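Local coordinates for probable glutamine synthetase (Pseudomonas aeruginosa, PDB 4HPP), which is a probable member of the glutamine synthetase family, modelled here with bound glutamic acid, magnesium and calcium ions in an assembly of six chains, at residues P226-V231 and D434-Y439; A279-T284 and H343-A348; A285-R290 and P335-T340. One frame throughout, in Å; residues are numbered along the deposited sequence.

Contact 1: residues P226-V231 and D434-Y439; sequences PAPGAV and DLCRHY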
loop_
_atom_site.group_PDB
_atom_site.type_symbol
_atom_site.label_atom_id
_atom_site.label_comp_id
_atom_site.label_asym_id
_atom_site.label_seq_id
_atom_site.Cartn_x
_atom_site.Cartn_y
_atom_site.Cartn_z
ATOM N N PRO A 226 -32.888 -9.618 8.067
ATOM C CA PRO A 226 -31.487 -9.452 7.617
ATOM C C PRO A 226 -30.504 -10.480 8.232
ATOM O O PRO A 226 -29.529 -10.892 7.590
ATOM C CB PRO A 226 -31.113 -8.056 8.102
ATOM C CG PRO A 226 -32.191 -7.624 9.038
ATOM C CD PRO A 226 -33.440 -8.405 8.692
ATOM N N ALA A 227 -30.737 -10.845 9.481
ATOM C CA ALA A 227 -29.929 -11.851 10.186
ATOM C C ALA A 227 -30.662 -12.308 11.449
ATOM O O ALA A 227 -31.512 -11.598 11.995
ATOM C CB ALA A 227 -28.549 -11.315 10.536
ATOM N N PRO A 228 -30.339 -13.506 11.930
ATOM C CA PRO A 228 -31.162 -13.976 13.055
ATOM C C PRO A 228 -31.278 -12.992 14.254
ATOM O O PRO A 228 -30.266 -12.421 14.687
ATOM C CB PRO A 228 -30.456 -15.283 13.438
ATOM C CG PRO A 228 -29.954 -15.795 12.130
ATOM C CD PRO A 228 -29.349 -14.534 11.530
ATOM N N GLY A 229 -32.510 -12.792 14.743
ATOM C CA GLY A 229 -32.796 -11.888 15.869
ATOM C C GLY A 229 -32.527 -10.412 15.590
ATOM O O GLY A 229 -32.236 -9.635 16.505
ATOM N N ALA A 230 -32.623 -10.025 14.321
ATOM C CA ALA A 230 -32.454 -8.666 13.927
ATOM C C ALA A 230 -33.831 -8.069 13.811
ATOM O O ALA A 230 -34.800 -8.785 13.567
ATOM C CB ALA A 230 -31.732 -8.621 12.591
ATOM N N VAL A 231 -33.923 -6.755 13.977
ATOM C CA VAL A 231 -35.054 -5.979 13.459
ATOM C C VAL A 231 -35.285 -6.264 11.967
ATOM O O VAL A 231 -34.331 -6.359 11.185
ATOM C CB VAL A 231 -34.825 -4.471 13.657
ATOM C CG1 VAL A 231 -36.106 -3.672 13.343
ATOM C CG2 VAL A 231 -34.329 -4.221 15.102
ATOM N N ASP A 434 -30.972 -20.673 9.380
ATOM C CA ASP A 434 -30.509 -21.008 8.015
ATOM C C ASP A 434 -31.342 -20.378 6.875
ATOM O O ASP A 434 -30.826 -19.917 5.861
ATOM C CB ASP A 434 -30.471 -22.529 7.888
ATOM C CG ASP A 434 -29.704 -23.170 9.045
ATOM O OD1 ASP A 434 -28.759 -22.473 9.510
ATOM O OD2 ASP A 434 -30.052 -24.308 9.504
ATOM N N LEU A 435 -32.644 -20.347 7.078
ATOM C CA LEU A 435 -33.582 -19.845 6.120
ATOM C C LEU A 435 -33.415 -18.339 5.990
ATOM O O LEU A 435 -33.468 -17.789 4.906
ATOM C CB LEU A 435 -34.951 -20.116 6.690
ATOM C CG LEU A 435 -36.131 -19.942 5.767
ATOM C CD1 LEU A 435 -35.917 -20.774 4.494
ATOM C CD2 LEU A 435 -37.377 -20.335 6.551
ATOM N N CYS A 436 -33.202 -17.689 7.125
ATOM C CA CYS A 436 -32.994 -16.268 7.178
ATOM C C CYS A 436 -31.637 -15.908 6.591
ATOM O O CYS A 436 -31.506 -14.964 5.791
ATOM C CB CYS A 436 -33.134 -15.767 8.602
ATOM S SG CYS A 436 -32.047 -14.392 8.924
ATOM N N ARG A 437 -30.644 -16.697 6.920
ATOM C CA ARG A 437 -29.336 -16.460 6.363
ATOM C C ARG A 437 -29.415 -16.759 4.900
ATOM O O ARG A 437 -28.726 -16.129 4.073
ATOM C CB ARG A 437 -28.256 -17.342 7.004
ATOM C CG ARG A 437 -27.862 -17.001 8.444
ATOM C CD ARG A 437 -26.908 -18.102 8.958
ATOM N NE ARG A 437 -26.689 -18.091 10.412
ATOM C CZ ARG A 437 -27.198 -18.984 11.264
ATOM N NH1 ARG A 437 -27.946 -19.994 10.812
ATOM N NH2 ARG A 437 -26.935 -18.888 12.564
ATOM N N HIS A 438 -30.240 -17.745 4.575
ATOM C CA HIS A 438 -30.299 -18.167 3.199
ATOM C C HIS A 438 -30.802 -16.973 2.453
ATOM O O HIS A 438 -30.136 -16.556 1.540
ATOM C CB HIS A 438 -31.129 -19.461 2.989
ATOM C CG HIS A 438 -31.172 -19.944 1.537
ATOM N ND1 HIS A 438 -30.093 -20.449 0.902
ATOM C CD2 HIS A 438 -32.222 -19.958 0.596
ATOM C CE1 HIS A 438 -30.426 -20.750 -0.391
ATOM N NE2 HIS A 438 -31.730 -20.461 -0.563
ATOM N N TYR A 439 -31.932 -16.370 2.875
ATOM C CA TYR A 439 -32.585 -15.302 2.074
ATOM C C TYR A 439 -31.856 -13.930 2.104
ATOM O O TYR A 439 -31.859 -13.183 1.112
ATOM C CB TYR A 439 -34.083 -15.162 2.396
ATOM C CG TYR A 439 -34.935 -16.161 1.653
ATOM C CD1 TYR A 439 -35.503 -15.843 0.421
ATOM C CD2 TYR A 439 -35.146 -17.435 2.161
ATOM C CE1 TYR A 439 -36.257 -16.774 -0.284
ATOM C CE2 TYR A 439 -35.887 -18.369 1.460
ATOM C CZ TYR A 439 -36.442 -18.036 0.249
ATOM O OH TYR A 439 -37.166 -18.975 -0.414
#

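Contact 2: residues A279-T284 and H343-A348; sequences ALTAPT and HLAMAA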
loop_
_atom_site.group_PDB
_atom_site.type_symbol
_atom_site.label_atom_id
_atom_site.label_comp_id
_atom_site.label_asym_id
_atom_site.label_seq_id
_atom_site.Cartn_x
_atom_site.Cartn_y
_atom_site.Cartn_z
ATOM N N ALA A 279 -49.746 -14.173 0.325
ATOM C CA ALA A 279 -49.015 -15.058 -0.552
ATOM C C ALA A 279 -48.351 -14.211 -1.616
ATOM O O ALA A 279 -47.349 -14.628 -2.210
ATOM C CB ALA A 279 -49.938 -16.099 -1.197
ATOM N N LEU A 280 -48.910 -13.026 -1.858
ATOM C CA LEU A 280 -48.409 -12.142 -2.925
ATOM C C LEU A 280 -47.706 -10.886 -2.379
ATOM O O LEU A 280 -46.981 -10.226 -3.121
ATOM C CB LEU A 280 -49.517 -11.755 -3.938
ATOM C CG LEU A 280 -50.396 -12.862 -4.578
ATOM C CD1 LEU A 280 -51.858 -12.470 -4.659
ATOM C CD2 LEU A 280 -49.927 -13.352 -5.925
ATOM N N THR A 281 -47.892 -10.544 -1.100
ATOM C CA THR A 281 -47.190 -9.365 -0.538
ATOM C C THR A 281 -46.168 -9.733 0.550
ATOM O O THR A 281 -45.380 -8.878 0.981
ATOM C CB THR A 281 -48.164 -8.356 0.054
ATOM O OG1 THR A 281 -48.688 -8.912 1.260
ATOM C CG2 THR A 281 -49.321 -8.027 -0.912
ATOM N N ALA A 282 -46.211 -10.980 1.032
ATOM C CA ALA A 282 -45.126 -11.551 1.862
ATOM C C ALA A 282 -44.797 -12.941 1.307
ATOM O O ALA A 282 -45.048 -13.938 1.971
ATOM C CB ALA A 282 -45.534 -11.620 3.334
ATOM N N PRO A 283 -44.224 -12.999 0.086
ATOM C CA PRO A 283 -44.321 -14.152 -0.772
ATOM C C PRO A 283 -43.168 -15.086 -0.656
ATOM O O PRO A 283 -43.049 -15.973 -1.489
ATOM C CB PRO A 283 -44.251 -13.536 -2.168
ATOM C CG PRO A 283 -43.607 -12.198 -1.981
ATOM C CD PRO A 283 -43.338 -12.005 -0.522
ATOM N N THR A 284 -42.284 -14.899 0.303
ATOM C CA THR A 284 -41.206 -15.894 0.375
ATOM C C THR A 284 -41.220 -16.602 1.708
ATOM O O THR A 284 -41.809 -16.110 2.693
ATOM C CB THR A 284 -39.794 -15.318 0.150
ATOM O OG1 THR A 284 -39.538 -14.310 1.123
ATOM C CG2 THR A 284 -39.654 -14.729 -1.246
ATOM N N HIS A 343 -44.946 -4.659 -8.784
ATOM C CA HIS A 343 -46.139 -4.758 -9.663
ATOM C C HIS A 343 -47.105 -5.801 -9.323
ATOM O O HIS A 343 -48.293 -5.550 -9.412
ATOM C CB HIS A 343 -45.693 -5.065 -11.037
ATOM C CG HIS A 343 -44.601 -4.160 -11.497
ATOM N ND1 HIS A 343 -43.311 -4.488 -11.384
ATOM C CD2 HIS A 343 -44.647 -2.887 -12.062
ATOM C CE1 HIS A 343 -42.551 -3.460 -11.855
ATOM N NE2 HIS A 343 -43.377 -2.495 -12.277
ATOM N N LEU A 344 -46.626 -7.005 -8.967
ATOM C CA LEU A 344 -47.538 -8.067 -8.576
ATOM C C LEU A 344 -48.173 -7.752 -7.220
ATOM O O LEU A 344 -49.382 -7.862 -7.029
ATOM C CB LEU A 344 -46.841 -9.434 -8.610
ATOM C CG LEU A 344 -47.673 -10.630 -8.121
ATOM C CD1 LEU A 344 -48.822 -10.840 -9.096
ATOM C CD2 LEU A 344 -46.846 -11.891 -7.951
ATOM N N ALA A 345 -47.353 -7.287 -6.294
ATOM C CA ALA A 345 -47.830 -6.948 -4.977
ATOM C C ALA A 345 -48.855 -5.840 -5.042
ATOM O O ALA A 345 -49.935 -6.015 -4.488
ATOM C CB ALA A 345 -46.674 -6.585 -4.069
ATOM N N MET A 346 -48.553 -4.710 -5.708
ATOM C CA MET A 346 -49.502 -3.583 -5.748
ATOM C C MET A 346 -50.793 -4.008 -6.478
ATOM O O MET A 346 -51.882 -3.810 -5.950
ATOM C CB MET A 346 -48.858 -2.352 -6.356
ATOM C CG MET A 346 -49.792 -1.203 -6.786
ATOM S SD MET A 346 -48.719 0.155 -7.248
ATOM C CE MET A 346 -49.884 1.392 -7.898
ATOM N N ALA A 347 -50.669 -4.633 -7.654
ATOM C CA ALA A 347 -51.808 -5.262 -8.364
ATOM C C ALA A 347 -52.691 -6.095 -7.458
ATOM O O ALA A 347 -53.900 -5.939 -7.470
ATOM C CB ALA A 347 -51.332 -6.136 -9.536
ATOM N N ALA A 348 -52.091 -6.996 -6.686
ATOM C CA ALA A 348 -52.862 -7.856 -5.772
ATOM C C ALA A 348 -53.699 -7.068 -4.744
ATOM O O ALA A 348 -54.866 -7.415 -4.457
ATOM C CB ALA A 348 -51.945 -8.840 -5.078
#

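Contact 3: residues A285-R290 and P335-T340; sequences AASYLR and PMDATT. With GLU (glutamic acid), chain D.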
loop_
_atom_site.group_PDB
_atom_site.type_symbol
_atom_site.label_atom_id
_atom_site.label_comp_id
_atom_site.label_asym_id
_atom_site.label_seq_id
_atom_site.Cartn_x
_atom_site.Cartn_y
_atom_site.Cartn_z
ATOM N N ALA A 285 -40.548 -17.746 1.737
ATOM C CA ALA A 285 -40.443 -18.543 2.966
ATOM C C ALA A 285 -39.900 -17.685 4.138
ATOM O O ALA A 285 -40.439 -17.750 5.256
ATOM C CB ALA A 285 -39.586 -19.797 2.725
ATOM N N ALA A 286 -38.874 -16.857 3.863
ATOM C CA ALA A 286 -38.296 -15.944 4.862
ATOM C C ALA A 286 -39.254 -14.856 5.315
ATOM O O ALA A 286 -38.984 -14.189 6.330
ATOM C CB ALA A 286 -36.995 -15.319 4.371
ATOM N N SER A 287 -40.368 -14.683 4.590
ATOM C CA SER A 287 -41.295 -13.607 4.912
ATOM C C SER A 287 -41.987 -13.871 6.240
ATOM O O SER A 287 -42.352 -12.921 6.978
ATOM C CB SER A 287 -42.306 -13.391 3.803
ATOM O OG SER A 287 -41.684 -12.835 2.654
ATOM N N TYR A 288 -42.128 -15.157 6.573
ATOM C CA TYR A 288 -42.880 -15.522 7.772
ATOM C C TYR A 288 -42.093 -15.455 9.087
ATOM O O TYR A 288 -42.704 -15.437 10.131
ATOM C CB TYR A 288 -43.769 -16.745 7.542
ATOM C CG TYR A 288 -44.721 -16.366 6.475
ATOM C CD1 TYR A 288 -44.347 -16.460 5.130
ATOM C CD2 TYR A 288 -45.937 -15.787 6.789
ATOM C CE1 TYR A 288 -45.186 -16.049 4.121
ATOM C CE2 TYR A 288 -46.782 -15.332 5.780
ATOM C CZ TYR A 288 -46.399 -15.470 4.452
ATOM O OH TYR A 288 -47.233 -15.022 3.443
ATOM N N LEU A 289 -40.762 -15.331 9.008
ATOM C CA LEU A 289 -39.967 -14.930 10.183
ATOM C C LEU A 289 -40.240 -13.476 10.579
ATOM O O LEU A 289 -39.986 -13.097 11.722
ATOM C CB LEU A 289 -38.450 -15.131 9.969
ATOM C CG LEU A 289 -38.057 -16.352 9.137
ATOM C CD1 LEU A 289 -36.616 -16.277 8.685
ATOM C CD2 LEU A 289 -38.300 -17.641 9.951
ATOM N N ARG A 290 -40.723 -12.675 9.623
ATOM C CA ARG A 290 -41.092 -11.256 9.835
ATOM C C ARG A 290 -42.577 -11.075 10.267
ATOM O O ARG A 290 -42.874 -10.376 11.277
ATOM C CB ARG A 290 -40.749 -10.411 8.584
ATOM C CG ARG A 290 -41.484 -9.083 8.503
ATOM C CD ARG A 290 -40.955 -8.141 7.408
ATOM N NE ARG A 290 -41.633 -6.864 7.567
ATOM C CZ ARG A 290 -42.864 -6.568 7.133
ATOM N NH1 ARG A 290 -43.376 -5.375 7.391
ATOM N NH2 ARG A 290 -43.578 -7.429 6.418
ATOM N N PRO A 335 -48.206 -5.607 5.763
ATOM C CA PRO A 335 -47.586 -6.941 5.682
ATOM C C PRO A 335 -46.929 -7.189 4.308
ATOM O O PRO A 335 -47.321 -8.064 3.505
ATOM C CB PRO A 335 -48.731 -7.901 6.049
ATOM C CG PRO A 335 -49.939 -7.037 6.300
ATOM C CD PRO A 335 -49.673 -5.692 5.687
ATOM N N MET A 336 -45.904 -6.383 4.048
ATOM C CA MET A 336 -45.264 -6.394 2.747
ATOM C C MET A 336 -43.787 -6.266 2.981
ATOM O O MET A 336 -43.387 -5.663 3.976
ATOM C CB MET A 336 -45.800 -5.282 1.880
ATOM C CG MET A 336 -45.337 -5.433 0.449
ATOM S SD MET A 336 -45.844 -4.069 -0.620
ATOM C CE MET A 336 -47.533 -4.538 -1.112
ATOM N N ASP A 337 -42.989 -6.913 2.127
ATOM C CA ASP A 337 -41.535 -6.906 2.255
ATOM C C ASP A 337 -40.877 -6.825 0.869
ATOM O O ASP A 337 -41.599 -6.802 -0.175
ATOM C CB ASP A 337 -41.024 -8.067 3.115
ATOM C CG ASP A 337 -41.352 -9.440 2.555
ATOM O OD1 ASP A 337 -41.992 -10.243 3.282
ATOM O OD2 ASP A 337 -40.940 -9.760 1.423
ATOM N N ALA A 338 -39.545 -6.708 0.822
ATOM C CA ALA A 338 -38.885 -6.482 -0.491
ATOM C C ALA A 338 -38.638 -7.741 -1.339
ATOM O O ALA A 338 -38.084 -7.645 -2.449
ATOM C CB ALA A 338 -37.613 -5.711 -0.311
ATOM N N THR A 339 -39.021 -8.924 -0.830
ATOM C CA THR A 339 -38.932 -10.148 -1.620
ATOM C C THR A 339 -40.078 -10.181 -2.629
ATOM O O THR A 339 -40.117 -11.038 -3.515
ATOM C CB THR A 339 -38.986 -11.445 -0.764
ATOM O OG1 THR A 339 -40.245 -11.518 -0.107
ATOM C CG2 THR A 339 -37.908 -11.452 0.261
ATOM N N THR A 340 -41.002 -9.236 -2.521
ATOM C CA THR A 340 -42.074 -9.132 -3.548
ATOM C C THR A 340 -41.653 -8.630 -4.910
ATOM O O THR A 340 -40.558 -8.144 -5.082
ATOM C CB THR A 340 -43.169 -8.147 -3.137
ATOM O OG1 THR A 340 -42.572 -6.859 -2.914
ATOM C CG2 THR A 340 -43.848 -8.681 -1.906
HETATM N N GLU D . -39.185 -2.551 10.367
HETATM C CA GLU D . -40.698 -2.628 10.474
HETATM C C GLU D . -41.397 -3.602 9.498
HETATM O O GLU D . -40.959 -4.727 9.289
HETATM C CB GLU D . -41.306 -1.241 10.313
HETATM C CG GLU D . -41.027 -0.326 11.475
HETATM C CD GLU D . -41.445 1.079 11.193
HETATM O OE1 GLU D . -42.382 1.527 11.872
HETATM O OE2 GLU D . -40.855 1.722 10.291
HETATM O OXT GLU D . -42.419 -3.294 8.874
#

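Contact 1: residues P226-V231 and D434-Y439
The thiol of Cys-436 lies over the peptide joining Ala-227 to Pro-228. Its SG is 3.5 Å from Ala-227 CA and 3.6 Å from Pro-228 N, so the sulfur packs against that one peptide. Beside it sits the proline ring, with Pro-228 CD 3.8 Å from Cys-436 SG. The sulfur reaches this place with chi1 at 147°, some way short of fully anti to its backbone N.

One residue further along the helix, Arg-437 runs along the same ring. Pro-228 CG stands above one face of the guanidinium, displaced toward its rim, and lower down the aliphatic part Arg-437 CG is 4.2 Å from Pro-228 CD. The guanidinium is tied back to its own helix by a salt bridge from Arg-437 NH1 to Asp-434 OD1 at 2.9 Å, which limits how it can turn against the proline. No hydrogen bond joins the two segments; the contact is van der Waals at the protein surface.

Pro-228 is the second residue of a type II beta turn from Ala-227 to Ala-230. The turn is closed by a weak hydrogen bond from Ala-230 N to Ala-227 O, 3.0 Å, and Gly-229 supplies the positive phi such a turn calls for.

The turn belongs to the loop between strands 219-221 and 235-243, where Pro-226 touches Asn-233 of the glutamic acid pocket. Helix 432-439, near the C terminus, rests in turn on helix 410-427, with Leu-435 and Tyr-439 both touching Thr-427.

Contact 2: residues A279-T284 and H343-A348
Leu-280 carries the contact with both of its methyl branches. CD1 meets the face of helix 342-358 at Ala-348, lying 3.7 Å from Ala-348 CB, and CD2 goes to Leu-344, lying 4.0 Å from Leu-344 CD2. The two leucine side chains run across each other at about a right angle, so they touch near their methyl ends and do not lie alongside one another. Leu-344 gets there with CG anti to the backbone N, chi1 176°, which swings its branch across to Leu-280.

Next to the leucines the backbones come close: Thr-281 CA and Ala-345 CA are 5.1 Å apart. The small Ala-345 is consistent with this approach; its CB is 3.8 Å from Leu-280 O. Thr-281 CG2 adds a looser touch, 4.1 Å from Ala-345 O.

The hydroxyl of Thr-281 is turned elsewhere: OG1 lies within hydrogen-bonding reach of Leu-277 O in the preceding turn and of Pro-335 O at the end of strand 330-336, two carbonyls that share its proton. With the hydroxyl so engaged, CG2 is the branch left facing helix 342-358. Met-336 touches both Thr-281 and Ala-345 and so closes the seam from the strand side. Further out, Leu-344 packs on Tyr-416 of helix 410-427 and on Leu-111 of helix 108-121, while His-343 NE2 is hydrogen-bonded to Asp-200 OD2.

This buried contact sets one leucine against a leucine and two alanines, where the C-terminal end of helix 261-281 lies against helix 342-358, within the catalytic domain of the glutamine synthetase fold and beside a strand of its large mixed sheet.

Contact 3: residues A285-R290 and P335-T340
The chain at Ser-287, just ahead of Arg-290, faces the chain just beyond strand 330-336, with Ser-287 CA 7.2 Å from Asp-337 CA and a type I beta turn running from Asp-337 to Thr-340. Ser-287 OG donates to Asp-337 OD1 at 2.7 Å, arriving on the syn side and 18° out of the carboxylate plane; it is also hydrogen-bonded with Thr-284 OG1. The other oxygen, Asp-337 OD2, takes the backbone N of Thr-339 at 3.1 Å through its anti lone pair, an Asx turn that fixes the rotation of the carboxylate.

Three residues on, Arg-290 runs extended from CG to NE and delivers its guanidinium edge to the bound glutamic acid. Arg-290 NE reaches the ligand's O at 2.8 Å and Arg-290 NH1 its OXT at 2.7 Å, the latter nearly straight at 162°. Arg-290 NH1 is also hydrogen-bonded to Arg-334 O. Met-336 O lies over one face of the group, 3.0 Å from Arg-290 NH2 but badly placed to accept a hydrogen bond.

NE and NH1 bind the two carboxylate oxygens side by side, which restricts its rotation, and the carbonyl over the guanidinium face, with Asp-337 close by, would favour holding a positive group there.

Overall arrangement
Followed from the N terminus, the chain passes 226-231, then 279-284 and, directly after it, 285-290; it returns through 335-340 and 343-348 and ends near 434-439. The three contacts therefore nest without crossing: contact 3 closes the innermost loop, contact 2 the loop around it, and contact 1 the outermost, more than 200 residues long. Contacts 2 and 3 share a seam, where helix 261-281 is followed, after a short link, by helix 288-291 and strand 330-336 leads into helix 342-358. Tyr-439 packs on Ala-286 and Thr-284, and Cys-436 on Leu-289, tying helix 432-439, and with it the 226-231 loop, to the segment that faces the end of strand 330-336.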